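Local structure of putative hyaluronoglucosaminidase (Clostridium perfringens, 6PWI) at residues M361-V366 / W390-V395; D397-R402 / P480-H485; K401-G406 / N424-A429; G486-E491 / G609-I614. The protein probably hydrolyses terminal N-acetylhexosamine residues of glycans as a family 84 glycoside hydrolase, this chain carrying the catalytic barrel and its flanking regions. All blocks are in the same frame, centred on the assembly; numbering follows the deposited sequence. Where two conformers were deposited one is given.

Interaction 1: M361-V366 / W390-V395. With EDO (1,2-ethanediol), chain H.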
loop_
_atom_site.group_PDB
_atom_site.type_symbol
_atom_site.label_atom_id
_atom_site.label_comp_id
_atom_site.label_asym_id
_atom_site.label_seq_id
_atom_site.Cartn_x
_atom_site.Cartn_y
_atom_site.Cartn_z
ATOM N N MET A 361 15.971 3.899 -7.579
ATOM C CA MET A 361 14.585 4.331 -7.514
ATOM C C MET A 361 14.373 5.581 -8.367
ATOM O O MET A 361 15.330 6.216 -8.809
ATOM C CB MET A 361 14.154 4.617 -6.074
ATOM C CG MET A 361 14.314 3.426 -5.166
ATOM S SD MET A 361 13.244 3.548 -3.720
ATOM C CE MET A 361 11.697 2.960 -4.413
ATOM N N TRP A 362 13.095 5.921 -8.567
ATOM C CA TRP A 362 12.647 6.903 -9.539
ATOM C C TRP A 362 11.208 7.256 -9.189
ATOM O O TRP A 362 10.430 6.358 -8.863
ATOM C CB TRP A 362 12.717 6.267 -10.929
ATOM C CG TRP A 362 12.518 7.168 -12.109
ATOM C CD1 TRP A 362 11.487 7.137 -13.008
ATOM C CD2 TRP A 362 13.422 8.185 -12.571
ATOM N NE1 TRP A 362 11.681 8.075 -13.989
ATOM C CE2 TRP A 362 12.855 8.735 -13.741
ATOM C CE3 TRP A 362 14.643 8.682 -12.104
ATOM C CZ2 TRP A 362 13.474 9.761 -14.448
ATOM C CZ3 TRP A 362 15.253 9.698 -12.802
ATOM C CH2 TRP A 362 14.675 10.222 -13.960
ATOM N N THR A 363 10.858 8.546 -9.256
ATOM C CA THR A 363 9.495 8.927 -8.918
ATOM C C THR A 363 8.689 9.224 -10.177
ATOM O O THR A 363 7.483 9.446 -10.081
ATOM C CB THR A 363 9.423 10.067 -7.892
ATOM O OG1 THR A 363 9.744 11.286 -8.563
ATOM C CG2 THR A 363 10.320 9.843 -6.694
ATOM N N GLY A 364 9.361 9.231 -11.340
ATOM C CA GLY A 364 8.714 9.476 -12.623
ATOM C C GLY A 364 9.229 10.739 -13.321
ATOM O O GLY A 364 10.384 11.136 -13.150
ATOM N N ASP A 365 8.349 11.359 -14.119
ATOM C CA ASP A 365 8.689 12.549 -14.886
ATOM C C ASP A 365 8.885 13.749 -13.957
ATOM O O ASP A 365 9.701 14.625 -14.236
ATOM C CB ASP A 365 7.634 12.814 -15.960
ATOM C CG ASP A 365 7.835 12.009 -17.235
ATOM O OD1 ASP A 365 8.760 11.158 -17.268
ATOM O OD2 ASP A 365 7.080 12.252 -18.204
ATOM N N VAL A 366 8.120 13.766 -12.859
ATOM C CA VAL A 366 8.096 14.842 -11.876
ATOM C C VAL A 366 8.047 14.188 -10.497
ATOM O O VAL A 366 8.023 12.962 -10.413
ATOM C CB VAL A 366 6.878 15.770 -12.076
ATOM C CG1 VAL A 366 6.949 16.547 -13.381
ATOM C CG2 VAL A 366 5.553 15.016 -11.961
ATOM N N TRP A 390 9.217 4.763 -7.005
ATOM C CA TRP A 390 8.756 5.379 -5.770
ATOM C C TRP A 390 7.521 6.214 -6.106
ATOM O O TRP A 390 7.632 7.229 -6.799
ATOM C CB TRP A 390 9.892 6.228 -5.175
ATOM C CG TRP A 390 9.573 7.117 -4.003
ATOM C CD1 TRP A 390 8.423 7.822 -3.766
ATOM C CD2 TRP A 390 10.464 7.451 -2.918
ATOM N NE1 TRP A 390 8.522 8.535 -2.599
ATOM C CE2 TRP A 390 9.765 8.331 -2.057
ATOM C CE3 TRP A 390 11.773 7.079 -2.580
ATOM C CZ2 TRP A 390 10.336 8.845 -0.892
ATOM C CZ3 TRP A 390 12.339 7.597 -1.432
ATOM C CH2 TRP A 390 11.630 8.470 -0.601
ATOM N N LEU A 391 6.344 5.763 -5.643
ATOM C CA LEU A 391 5.096 6.433 -5.978
ATOM C C LEU A 391 4.708 7.413 -4.876
ATOM O O LEU A 391 4.403 7.015 -3.753
ATOM C CB LEU A 391 3.994 5.396 -6.207
ATOM C CG LEU A 391 2.640 5.983 -6.600
ATOM C CD1 LEU A 391 2.722 6.693 -7.939
ATOM C CD2 LEU A 391 1.566 4.911 -6.640
ATOM N N ASN A 392 4.700 8.701 -5.229
ATOM C CA ASN A 392 4.330 9.759 -4.305
ATOM C C ASN A 392 2.809 9.913 -4.266
ATOM O O ASN A 392 2.277 10.968 -4.608
ATOM C CB ASN A 392 5.052 11.066 -4.639
ATOM C CG ASN A 392 6.392 11.167 -3.943
ATOM O OD1 ASN A 392 6.517 10.768 -2.787
ATOM N ND2 ASN A 392 7.397 11.680 -4.636
ATOM N N TRP A 393 2.129 8.839 -3.856
ATOM C CA TRP A 393 0.709 8.818 -3.551
ATOM C C TRP A 393 0.482 7.641 -2.611
ATOM O O TRP A 393 1.010 6.560 -2.862
ATOM C CB TRP A 393 -0.132 8.657 -4.826
ATOM C CG TRP A 393 -1.588 8.413 -4.565
ATOM C CD1 TRP A 393 -2.546 9.350 -4.302
ATOM C CD2 TRP A 393 -2.262 7.142 -4.526
ATOM N NE1 TRP A 393 -3.766 8.756 -4.105
ATOM C CE2 TRP A 393 -3.625 7.400 -4.242
ATOM C CE3 TRP A 393 -1.857 5.817 -4.718
ATOM C CZ2 TRP A 393 -4.576 6.382 -4.143
ATOM C CZ3 TRP A 393 -2.796 4.813 -4.619
ATOM C CH2 TRP A 393 -4.136 5.090 -4.338
ATOM N N PRO A 394 -0.338 7.775 -1.546
ATOM C CA PRO A 394 -1.164 8.957 -1.325
ATOM C C PRO A 394 -0.641 9.967 -0.308
ATOM O O PRO A 394 -1.431 10.580 0.409
ATOM C CB PRO A 394 -2.406 8.265 -0.750
ATOM C CG PRO A 394 -1.822 7.224 0.180
ATOM C CD PRO A 394 -0.579 6.733 -0.536
ATOM N N VAL A 395 0.683 10.153 -0.273
ATOM C CA VAL A 395 1.316 11.134 0.601
ATOM C C VAL A 395 0.546 12.454 0.539
ATOM O O VAL A 395 0.281 12.977 -0.540
ATOM C CB VAL A 395 2.818 11.320 0.278
ATOM C CG1 VAL A 395 3.084 11.499 -1.210
ATOM C CG2 VAL A 395 3.443 12.458 1.067
HETATM C C1 EDO H . 12.811 11.254 -3.222
HETATM O O1 EDO H . 13.220 11.594 -1.902
HETATM C C2 EDO H . 11.376 10.880 -3.353
HETATM O O2 EDO H . 10.399 11.881 -3.033
HETATM O O HOH W 1 5.232 9.410 -7.971
#
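Strands 359-362 and 387-391 run parallel here, and the backbone N of Trp-390 donates to Trp-362 O over 2.7 Å in a nearly straight bond, while Thr-363 CA lies 3.3 Å from Trp-390 O in a CA-H...O contact. Beyond the strand ends water 1 lies between the segments, accepting from Asn-392 N and probably donating to Thr-363 O. The indole of Trp-390 carries most of the side-chain contact. Its CG lies anti to the backbone N (chi1 171°), and the ring leads away with one face turned to Thr-363. Methyl CG2 of Thr-363 sits over that face, 4.2 Å from the centroid of the five-membered ring, a CH-pi contact. On the same face lies an ethanediol, probably from the crystallisation liquor, with C2 above the middle of the indole. Met-361 approaches obliquely: its CE packs 3.8 Å from Trp-390 CB, and SD makes a Met-aromatic contact with the six-membered ring. Trp-390 NE1 donates to Asn-392 OD1 at 3.0 Å from above the amide plane, which helps fix the indole's rotation; Asn-392 OD1 also accepts from Asn-424 ND2. The side chain of Trp-390 lies about 10 Å from that of Asp-299, the predicted proton donor. With helix 373-383 the two strands form a beta-alpha-beta unit of the (beta/alpha)8 barrel, meeting at the C-terminal strand ends, where active sites of this fold lie.

Interaction 2: D397-R402 / P480-H485. With EDO (1,2-ethanediol), chain D.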
loop_
_atom_site.group_PDB
_atom_site.type_symbol
_atom_site.label_atom_id
_atom_site.label_comp_id
_atom_site.label_asym_id
_atom_site.label_seq_id
_atom_site.Cartn_x
_atom_site.Cartn_y
_atom_site.Cartn_z
ATOM N N ASP A 397 1.482 15.303 2.403
ATOM C CA ASP A 397 2.259 16.436 2.878
ATOM C C ASP A 397 2.097 17.590 1.889
ATOM O O ASP A 397 2.359 18.751 2.213
ATOM C CB ASP A 397 3.706 16.045 3.194
ATOM C CG ASP A 397 4.495 15.580 1.986
ATOM O OD1 ASP A 397 3.992 15.767 0.847
ATOM O OD2 ASP A 397 5.604 15.018 2.188
ATOM N N ILE A 398 1.629 17.243 0.685
ATOM C CA ILE A 398 1.351 18.194 -0.378
ATOM C C ILE A 398 0.072 18.970 -0.054
ATOM O O ILE A 398 -0.169 20.019 -0.648
ATOM C CB ILE A 398 1.266 17.482 -1.744
ATOM C CG1 ILE A 398 0.092 16.500 -1.816
ATOM C CG2 ILE A 398 2.588 16.809 -2.094
ATOM C CD1 ILE A 398 -0.232 16.053 -3.217
ATOM N N ASN A 399 -0.742 18.449 0.878
ATOM C CA ASN A 399 -1.990 19.079 1.289
ATOM C C ASN A 399 -2.567 18.351 2.501
ATOM O O ASN A 399 -3.338 17.401 2.361
ATOM C CB ASN A 399 -3.034 19.121 0.168
ATOM C CG ASN A 399 -4.211 20.023 0.501
ATOM O OD1 ASN A 399 -4.375 20.449 1.648
ATOM N ND2 ASN A 399 -5.033 20.327 -0.495
ATOM N N ASN A 400 -2.225 18.845 3.694
ATOM C CA ASN A 400 -2.509 18.126 4.925
ATOM C C ASN A 400 -3.999 18.147 5.255
ATOM O O ASN A 400 -4.437 17.424 6.151
ATOM C CB ASN A 400 -1.640 18.611 6.081
ATOM C CG ASN A 400 -0.277 17.957 6.045
ATOM O OD1 ASN A 400 0.698 18.601 5.664
ATOM N ND2 ASN A 400 -0.214 16.670 6.380
ATOM N N LYS A 401 -4.760 18.964 4.517
ATOM C CA LYS A 401 -6.192 19.081 4.720
ATOM C C LYS A 401 -6.893 17.848 4.157
ATOM O O LYS A 401 -8.072 17.629 4.430
ATOM C CB LYS A 401 -6.715 20.369 4.075
ATOM C CG LYS A 401 -6.245 21.660 4.733
ATOM C CD LYS A 401 -6.971 22.890 4.231
ATOM C CE LYS A 401 -6.122 23.736 3.309
ATOM N NZ LYS A 401 -5.938 23.100 1.983
ATOM N N ARG A 402 -6.151 17.030 3.399
ATOM C CA ARG A 402 -6.754 15.941 2.645
ATOM C C ARG A 402 -6.458 14.588 3.285
ATOM O O ARG A 402 -5.370 14.365 3.807
ATOM C CB ARG A 402 -6.210 15.942 1.217
ATOM C CG ARG A 402 -6.573 17.185 0.424
ATOM C CD ARG A 402 -8.063 17.350 0.179
ATOM N NE ARG A 402 -8.141 18.493 -0.714
ATOM C CZ ARG A 402 -8.425 19.728 -0.327
ATOM N NH1 ARG A 402 -8.737 19.962 0.937
ATOM N NH2 ARG A 402 -8.416 20.713 -1.209
ATOM N N PRO A 480 -6.328 15.704 -3.976
ATOM C CA PRO A 480 -5.348 16.528 -3.267
ATOM C C PRO A 480 -5.262 17.986 -3.712
ATOM O O PRO A 480 -4.652 18.794 -3.019
ATOM C CB PRO A 480 -4.020 15.812 -3.548
ATOM C CG PRO A 480 -4.230 15.185 -4.899
ATOM C CD PRO A 480 -5.692 14.774 -4.921
ATOM N N ALA A 481 -5.868 18.321 -4.861
ATOM C CA ALA A 481 -5.875 19.693 -5.363
ATOM C C ALA A 481 -6.696 20.604 -4.446
ATOM O O ALA A 481 -7.686 20.167 -3.856
ATOM C CB ALA A 481 -6.412 19.711 -6.772
ATOM N N PRO A 482 -6.331 21.898 -4.278
ATOM C CA PRO A 482 -5.120 22.473 -4.874
ATOM C C PRO A 482 -3.818 22.136 -4.143
ATOM O O PRO A 482 -3.809 21.956 -2.929
ATOM C CB PRO A 482 -5.392 23.986 -4.795
ATOM C CG PRO A 482 -6.267 24.145 -3.572
ATOM C CD PRO A 482 -7.121 22.894 -3.530
ATOM N N ASN A 483 -2.724 22.054 -4.908
ATOM C CA ASN A 483 -1.395 21.778 -4.391
ATOM C C ASN A 483 -0.373 22.308 -5.393
ATOM O O ASN A 483 -0.694 22.455 -6.572
ATOM C CB ASN A 483 -1.192 20.292 -4.082
ATOM C CG ASN A 483 -1.405 19.402 -5.289
ATOM O OD1 ASN A 483 -0.556 19.325 -6.176
ATOM N ND2 ASN A 483 -2.543 18.730 -5.335
ATOM N N TRP A 484 0.855 22.551 -4.919
ATOM C CA TRP A 484 1.870 23.252 -5.691
ATOM C C TRP A 484 2.406 22.401 -6.844
ATOM O O TRP A 484 2.911 22.949 -7.821
ATOM C CB TRP A 484 2.972 23.810 -4.776
ATOM C CG TRP A 484 2.579 25.088 -4.093
ATOM C CD1 TRP A 484 2.571 26.341 -4.636
ATOM C CD2 TRP A 484 2.112 25.239 -2.739
ATOM N NE1 TRP A 484 2.140 27.260 -3.717
ATOM C CE2 TRP A 484 1.849 26.613 -2.544
ATOM C CE3 TRP A 484 1.895 24.357 -1.675
ATOM C CZ2 TRP A 484 1.384 27.115 -1.329
ATOM C CZ3 TRP A 484 1.431 24.851 -0.476
ATOM C CH2 TRP A 484 1.182 26.214 -0.307
ATOM N N HIS A 485 2.269 21.072 -6.748
ATOM C CA HIS A 485 2.700 20.190 -7.822
ATOM C C HIS A 485 1.645 20.083 -8.923
ATOM O O HIS A 485 1.984 19.845 -10.072
ATOM C CB HIS A 485 3.140 18.822 -7.284
ATOM C CG HIS A 485 4.257 18.910 -6.299
ATOM N ND1 HIS A 485 5.522 19.362 -6.651
ATOM C CD2 HIS A 485 4.301 18.632 -4.976
ATOM C CE1 HIS A 485 6.298 19.353 -5.585
ATOM N NE2 HIS A 485 5.571 18.898 -4.542
HETATM C C1 EDO D . 6.323 14.026 -1.285
HETATM O O1 EDO D . 6.764 13.804 0.042
HETATM C C2 EDO D . 6.711 15.351 -1.818
HETATM O O2 EDO D . 6.075 16.430 -1.161
HETATM O O HOH W 2 -2.053 21.991 -0.764
#
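Ile-398 lies alongside Pro-480 and Asn-483, all three side chains pointing the same way, with its CD1 3.8 Å from Pro-480 CB. Its other branch, CG2, meets the imidazole of His-485 at the edge, in the ring plane, 3.8 Å from CD2. The polar half of the contact belongs to Asn-399 and Arg-402. Anti to the backbone N (chi1 -168°), CG of Asn-399 carries the amide across to Pro-480, where ND2 donates to the carbonyl O at 3.0 Å. Asn-483 ND2 reaches the same oxygen from the other face of the carbonyl plane, while Asn-483 OD1 accepts from Gly-486 N. The amide nitrogen of Asn-399 also sits 3.3 Å above the guanidinium plane of Arg-402, over its centre. That guanidinium points an edge at Ala-481 O, where the bond from NH2 is 2.8 Å long, straight and in its plane; NH1 forms a salt bridge with Glu-607. Water 2 donates to both Ile-398 O and Pro-482 O. An Asx turn, closed by Lys-401 N on Asn-399 OD1, and a type I beta turn from Asn-399 to Arg-402 shape the barrel's strand 7 to strand 8 connection, which Asn-399 and Arg-402 join to the loop after helix 467-475.

Interaction 3: K401-G406 / N424-A429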
loop_
_atom_site.group_PDB
_atom_site.type_symbol
_atom_site.label_atom_id
_atom_site.label_comp_id
_atom_site.label_asym_id
_atom_site.label_seq_id
_atom_site.Cartn_x
_atom_site.Cartn_y
_atom_site.Cartn_z
ATOM N N LYS A 401 -4.760 18.964 4.517
ATOM C CA LYS A 401 -6.192 19.081 4.720
ATOM C C LYS A 401 -6.893 17.848 4.157
ATOM O O LYS A 401 -8.072 17.629 4.430
ATOM C CB LYS A 401 -6.715 20.369 4.075
ATOM C CG LYS A 401 -6.245 21.660 4.733
ATOM C CD LYS A 401 -6.971 22.890 4.231
ATOM C CE LYS A 401 -6.122 23.736 3.309
ATOM N NZ LYS A 401 -5.938 23.100 1.983
ATOM N N ARG A 402 -6.151 17.030 3.399
ATOM C CA ARG A 402 -6.754 15.941 2.645
ATOM C C ARG A 402 -6.458 14.588 3.285
ATOM O O ARG A 402 -5.370 14.365 3.807
ATOM C CB ARG A 402 -6.210 15.942 1.217
ATOM C CG ARG A 402 -6.573 17.185 0.424
ATOM C CD ARG A 402 -8.063 17.350 0.179
ATOM N NE ARG A 402 -8.141 18.493 -0.714
ATOM C CZ ARG A 402 -8.425 19.728 -0.327
ATOM N NH1 ARG A 402 -8.737 19.962 0.937
ATOM N NH2 ARG A 402 -8.416 20.713 -1.209
ATOM N N LEU A 403 -7.458 13.704 3.268
ATOM C CA LEU A 403 -7.214 12.274 3.258
ATOM C C LEU A 403 -7.306 11.833 1.802
ATOM O O LEU A 403 -8.189 12.290 1.082
ATOM C CB LEU A 403 -8.281 11.560 4.089
ATOM C CG LEU A 403 -8.200 11.742 5.601
ATOM C CD1 LEU A 403 -9.175 10.802 6.295
ATOM C CD2 LEU A 403 -6.785 11.515 6.116
ATOM N N LEU A 404 -6.381 10.975 1.366
ATOM C CA LEU A 404 -6.405 10.502 -0.010
ATOM C C LEU A 404 -6.668 8.998 -0.025
ATOM O O LEU A 404 -5.764 8.205 0.227
ATOM C CB LEU A 404 -5.085 10.865 -0.701
ATOM C CG LEU A 404 -4.719 12.350 -0.662
ATOM C CD1 LEU A 404 -3.336 12.591 -1.259
ATOM C CD2 LEU A 404 -5.777 13.182 -1.376
ATOM N N MET A 405 -7.923 8.624 -0.297
ATOM C CA MET A 405 -8.328 7.230 -0.221
ATOM C C MET A 405 -9.075 6.819 -1.491
ATOM O O MET A 405 -9.960 5.963 -1.443
ATOM C CB MET A 405 -9.222 6.987 1.000
ATOM C CG MET A 405 -8.558 7.255 2.343
ATOM S SD MET A 405 -9.765 7.197 3.698
ATOM C CE MET A 405 -9.454 5.563 4.356
ATOM N N GLY A 406 -8.709 7.426 -2.627
ATOM C CA GLY A 406 -9.315 7.072 -3.896
ATOM C C GLY A 406 -8.660 5.841 -4.518
ATOM O O GLY A 406 -7.720 5.287 -3.961
ATOM N N ASN A 424 4.467 5.877 -1.141
ATOM C CA ASN A 424 4.814 6.792 -0.063
ATOM C C ASN A 424 3.504 7.331 0.515
ATOM O O ASN A 424 2.878 8.198 -0.086
ATOM C CB ASN A 424 5.750 7.886 -0.586
ATOM C CG ASN A 424 6.174 8.892 0.462
ATOM O OD1 ASN A 424 6.256 8.558 1.639
ATOM N ND2 ASN A 424 6.460 10.117 0.047
ATOM N N PRO A 425 2.993 6.788 1.644
ATOM C CA PRO A 425 1.632 7.085 2.095
ATOM C C PRO A 425 1.528 8.319 2.987
ATOM O O PRO A 425 2.493 9.075 3.110
ATOM C CB PRO A 425 1.235 5.811 2.858
ATOM C CG PRO A 425 2.429 4.875 2.719
ATOM C CD PRO A 425 3.627 5.775 2.493
ATOM N N MET A 426 0.341 8.499 3.590
ATOM C CA MET A 426 0.001 9.655 4.410
ATOM C C MET A 426 0.567 9.479 5.814
ATOM O O MET A 426 0.903 8.372 6.218
ATOM C CB MET A 426 -1.517 9.784 4.549
ATOM C CG MET A 426 -2.253 9.926 3.242
ATOM S SD MET A 426 -4.040 9.913 3.540
ATOM C CE MET A 426 -4.388 8.169 3.304
ATOM N N GLN A 427 0.614 10.571 6.580
ATOM C CA GLN A 427 0.960 10.456 7.988
ATOM C C GLN A 427 -0.154 9.720 8.735
ATOM O O GLN A 427 0.040 9.281 9.867
ATOM C CB GLN A 427 1.277 11.827 8.582
ATOM C CG GLN A 427 0.054 12.705 8.774
ATOM C CD GLN A 427 0.374 13.967 9.534
ATOM O OE1 GLN A 427 1.515 14.435 9.568
ATOM N NE2 GLN A 427 -0.650 14.534 10.153
ATOM N N GLU A 428 -1.317 9.582 8.085
ATOM C CA GLU A 428 -2.433 8.818 8.627
ATOM C C GLU A 428 -2.286 7.366 8.180
ATOM O O GLU A 428 -2.629 7.016 7.045
ATOM C CB GLU A 428 -3.776 9.406 8.186
ATOM C CG GLU A 428 -4.097 10.739 8.828
ATOM C CD GLU A 428 -3.365 11.930 8.230
ATOM O OE1 GLU A 428 -2.816 11.791 7.119
ATOM O OE2 GLU A 428 -3.338 12.996 8.881
ATOM N N ALA A 429 -1.780 6.530 9.094
ATOM C CA ALA A 429 -1.326 5.195 8.741
ATOM C C ALA A 429 -2.493 4.302 8.318
ATOM O O ALA A 429 -2.444 3.694 7.251
ATOM C CB ALA A 429 -0.520 4.604 9.868
#
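Met-426 starts with CG anti to its carbonyl carbon (chi1 -59°) and continues straight through chi2, which carries its sulfur across to the backbone of Leu-403 and Leu-404; a bend at chi3 (-94°) then lays the terminal methyl beside Leu-404. There SD lies 3.4 Å from Leu-404 N and accepts a straight but weak hydrogen bond from it, with CE beside the Leu-404 carbonyl. The same sulfur is 4.0 Å from Leu-403 CA, and the Met-426 methyl CE meets Met-405 CG more loosely, at 4.4 Å. Met-426 bridges the two segments, whose nearest alpha carbons, those of Leu-403 and Met-426, are 7.8 Å apart. A second, smaller patch forms where Leu-403 and Glu-428 cross at about a right angle. Glu-428 bends at chi2, and its CG touches Leu-403 CD2 at 3.9 Å. The leucine methyl packs along CG and the carboxylate carbon of the glutamate, whose OE1 also accepts from Asn-396 ND2. All the touching residues are buried. Leu-403 and Glu-428 both also pack on Trp-549 of helix 540-572, and Met-405 contacts Leu-470 and Ala-474 of helix 467-475, so the two loops bordering barrel strand 418-423 meet between the barrel and these downstream helices.

Interaction 4: G486-E491 / G609-I614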
loop_
_atom_site.group_PDB
_atom_site.type_symbol
_atom_site.label_atom_id
_atom_site.label_comp_id
_atom_site.label_asym_id
_atom_site.label_seq_id
_atom_site.Cartn_x
_atom_site.Cartn_y
_atom_site.Cartn_z
ATOM N N GLY A 486 0.368 20.239 -8.569
ATOM C CA GLY A 486 -0.687 20.273 -9.571
ATOM C C GLY A 486 -1.306 18.899 -9.821
ATOM O O GLY A 486 -1.840 18.641 -10.902
ATOM N N LEU A 487 -1.229 18.029 -8.808
ATOM C CA LEU A 487 -1.843 16.719 -8.890
ATOM C C LEU A 487 -3.338 16.877 -8.643
ATOM O O LEU A 487 -3.747 17.577 -7.719
ATOM C CB LEU A 487 -1.200 15.797 -7.852
ATOM C CG LEU A 487 -1.709 14.356 -7.854
ATOM C CD1 LEU A 487 -1.297 13.620 -9.122
ATOM C CD2 LEU A 487 -1.229 13.610 -6.617
ATOM N N SER A 488 -4.137 16.220 -9.491
ATOM C CA SER A 488 -5.584 16.320 -9.445
ATOM C C SER A 488 -6.154 14.928 -9.672
ATOM O O SER A 488 -5.863 14.320 -10.701
ATOM C CB SER A 488 -6.080 17.284 -10.506
ATOM O OG SER A 488 -7.501 17.295 -10.580
ATOM N N LEU A 489 -6.944 14.436 -8.709
ATOM C CA LEU A 489 -7.492 13.091 -8.777
ATOM C C LEU A 489 -9.000 13.163 -8.591
ATOM O O LEU A 489 -9.504 14.068 -7.933
ATOM C CB LEU A 489 -6.854 12.215 -7.695
ATOM C CG LEU A 489 -5.339 12.037 -7.800
ATOM C CD1 LEU A 489 -4.791 11.334 -6.569
ATOM C CD2 LEU A 489 -4.964 11.295 -9.073
ATOM N N GLU A 490 -9.714 12.191 -9.162
ATOM C CA GLU A 490 -11.161 12.255 -9.085
ATOM C C GLU A 490 -11.636 11.942 -7.671
ATOM O O GLU A 490 -10.952 11.276 -6.905
ATOM C CB GLU A 490 -11.849 11.501 -10.226
ATOM C CG GLU A 490 -11.601 10.012 -10.241
ATOM C CD GLU A 490 -12.254 9.284 -11.405
ATOM O OE1 GLU A 490 -12.073 9.722 -12.569
ATOM O OE2 GLU A 490 -12.952 8.280 -11.143
ATOM N N GLU A 491 -12.809 12.491 -7.348
ATOM C CA GLU A 491 -13.445 12.460 -6.041
ATOM C C GLU A 491 -14.932 12.700 -6.288
ATOM O O GLU A 491 -15.291 13.530 -7.118
ATOM C CB GLU A 491 -12.833 13.559 -5.169
ATOM C CG GLU A 491 -13.338 13.608 -3.741
ATOM C CD GLU A 491 -12.759 14.782 -2.961
ATOM O OE1 GLU A 491 -11.703 14.594 -2.312
ATOM O OE2 GLU A 491 -13.354 15.889 -3.009
ATOM N N GLY A 609 -14.231 16.581 0.561
ATOM C CA GLY A 609 -15.338 16.883 -0.333
ATOM C C GLY A 609 -15.138 18.161 -1.142
ATOM O O GLY A 609 -16.114 18.821 -1.494
ATOM N N THR A 610 -13.883 18.474 -1.471
ATOM C CA THR A 610 -13.558 19.737 -2.111
ATOM C C THR A 610 -13.809 19.698 -3.619
ATOM O O THR A 610 -13.958 20.749 -4.233
ATOM C CB THR A 610 -12.099 20.149 -1.860
ATOM O OG1 THR A 610 -11.258 19.022 -2.110
ATOM C CG2 THR A 610 -11.848 20.673 -0.465
ATOM N N ARG A 611 -13.802 18.515 -4.243
ATOM C CA ARG A 611 -13.897 18.498 -5.695
ATOM C C ARG A 611 -15.318 18.852 -6.138
ATOM O O ARG A 611 -15.497 19.644 -7.061
ATOM C CB ARG A 611 -13.333 17.205 -6.300
ATOM C CG ARG A 611 -13.037 17.279 -7.795
ATOM C CD ARG A 611 -12.591 15.943 -8.376
ATOM N NE ARG A 611 -12.287 15.954 -9.805
ATOM C CZ ARG A 611 -11.114 16.307 -10.345
ATOM N NH1 ARG A 611 -10.106 16.697 -9.580
ATOM N NH2 ARG A 611 -10.959 16.284 -11.658
ATOM N N HIS A 612 -16.329 18.296 -5.460
ATOM C CA HIS A 612 -17.700 18.497 -5.904
ATOM C C HIS A 612 -18.634 18.878 -4.758
ATOM O O HIS A 612 -19.568 19.643 -4.991
ATOM C CB HIS A 612 -18.212 17.305 -6.727
ATOM C CG HIS A 612 -17.461 17.117 -8.001
ATOM N ND1 HIS A 612 -17.494 18.049 -9.021
ATOM C CD2 HIS A 612 -16.637 16.128 -8.417
ATOM C CE1 HIS A 612 -16.725 17.642 -10.013
ATOM N NE2 HIS A 612 -16.194 16.458 -9.669
ATOM N N LEU A 613 -18.390 18.360 -3.542
ATOM C CA LEU A 613 -19.349 18.527 -2.457
ATOM C C LEU A 613 -19.430 19.997 -2.046
ATOM O O LEU A 613 -20.526 20.555 -1.940
ATOM C CB LEU A 613 -19.002 17.641 -1.254
ATOM C CG LEU A 613 -19.023 16.124 -1.465
ATOM C CD1 LEU A 613 -19.162 15.399 -0.131
ATOM C CD2 LEU A 613 -20.122 15.683 -2.422
ATOM N N ILE A 614 -18.266 20.618 -1.816
ATOM C CA ILE A 614 -18.228 22.003 -1.372
ATOM C C ILE A 614 -18.703 22.930 -2.500
ATOM O O ILE A 614 -19.534 23.813 -2.259
ATOM C CB ILE A 614 -16.851 22.367 -0.773
ATOM C CG1 ILE A 614 -16.645 21.664 0.570
ATOM C CG2 ILE A 614 -16.680 23.869 -0.637
ATOM C CD1 ILE A 614 -15.221 21.680 1.068
HETATM O O HOH W 3 -8.532 16.803 -13.088
HETATM O O HOH W 4 -16.163 16.164 -3.721
HETATM O O HOH W 5 -14.545 13.502 -9.875
HETATM O O HOH W 6 -11.112 16.516 -0.620
#
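Glu-491 and Arg-611 form the close-fitting part of this contact, and their CB atoms meet at 3.8 Å. The buried carboxylate of Glu-491 reaches the turn before helix 613-623 on an extended chain, with CG anti to the backbone N (chi1 -177°), and its OE2 accepts from Arg-611 N at 2.9 Å, nearly along the C-O axis. OE1 accepts from the backbone N of Ser-478 and of Asp-479. Two waters complete this carboxylate's surroundings: water 4 joins OE2 to the backbone N of His-612, the N-cap residue, and water 6 connects OE1 with Thr-610 OG1. The imidazole of His-612 turns its edge to Glu-491 O. The extended Arg-611 runs back along the backbone of 488-491, laying one guanidinium face over Glu-490 CA. Its far end is the looser, partly exposed side, where NH1 donates in plane to Ser-488 OG at 2.9 Å and makes a salt bridge with Asp-479, and water 3 links Ser-488 OG with Arg-611 NH2. The contact thus brings the loop between helices 467-475 and 496-507 onto the start of helix 613-623, whose Leu-613 packs on Ile-499 of helix 496-507 and Leu-553 of helix 540-572.

Interaction 1 lies near the predicted proton donor; the other three lie away from the annotated site, interactions 2 and 4 farther out, about 19 and 21 Å from the chain centre, and interaction 3 well inside. Interactions 1 and 3 touch directly: Leu-391 O and Asn-424 N, 2.9 Å apart, probably hydrogen-bond between the end of strand 387-391 and the residue just after strand 418-423. Interactions 2 and 3 share Lys-401 and Arg-402, so the single connection after strand 387-391 faces two different loops. Interaction 4 continues from interaction 2 along residues 480-491; Arg-402 CZ packs 3.4 Å from Thr-610 OG1. Even interactions 1 and 4, about 20 Å apart between centres, meet where Trp-393 NE1 lies 3.7 Å from Leu-489 CD1.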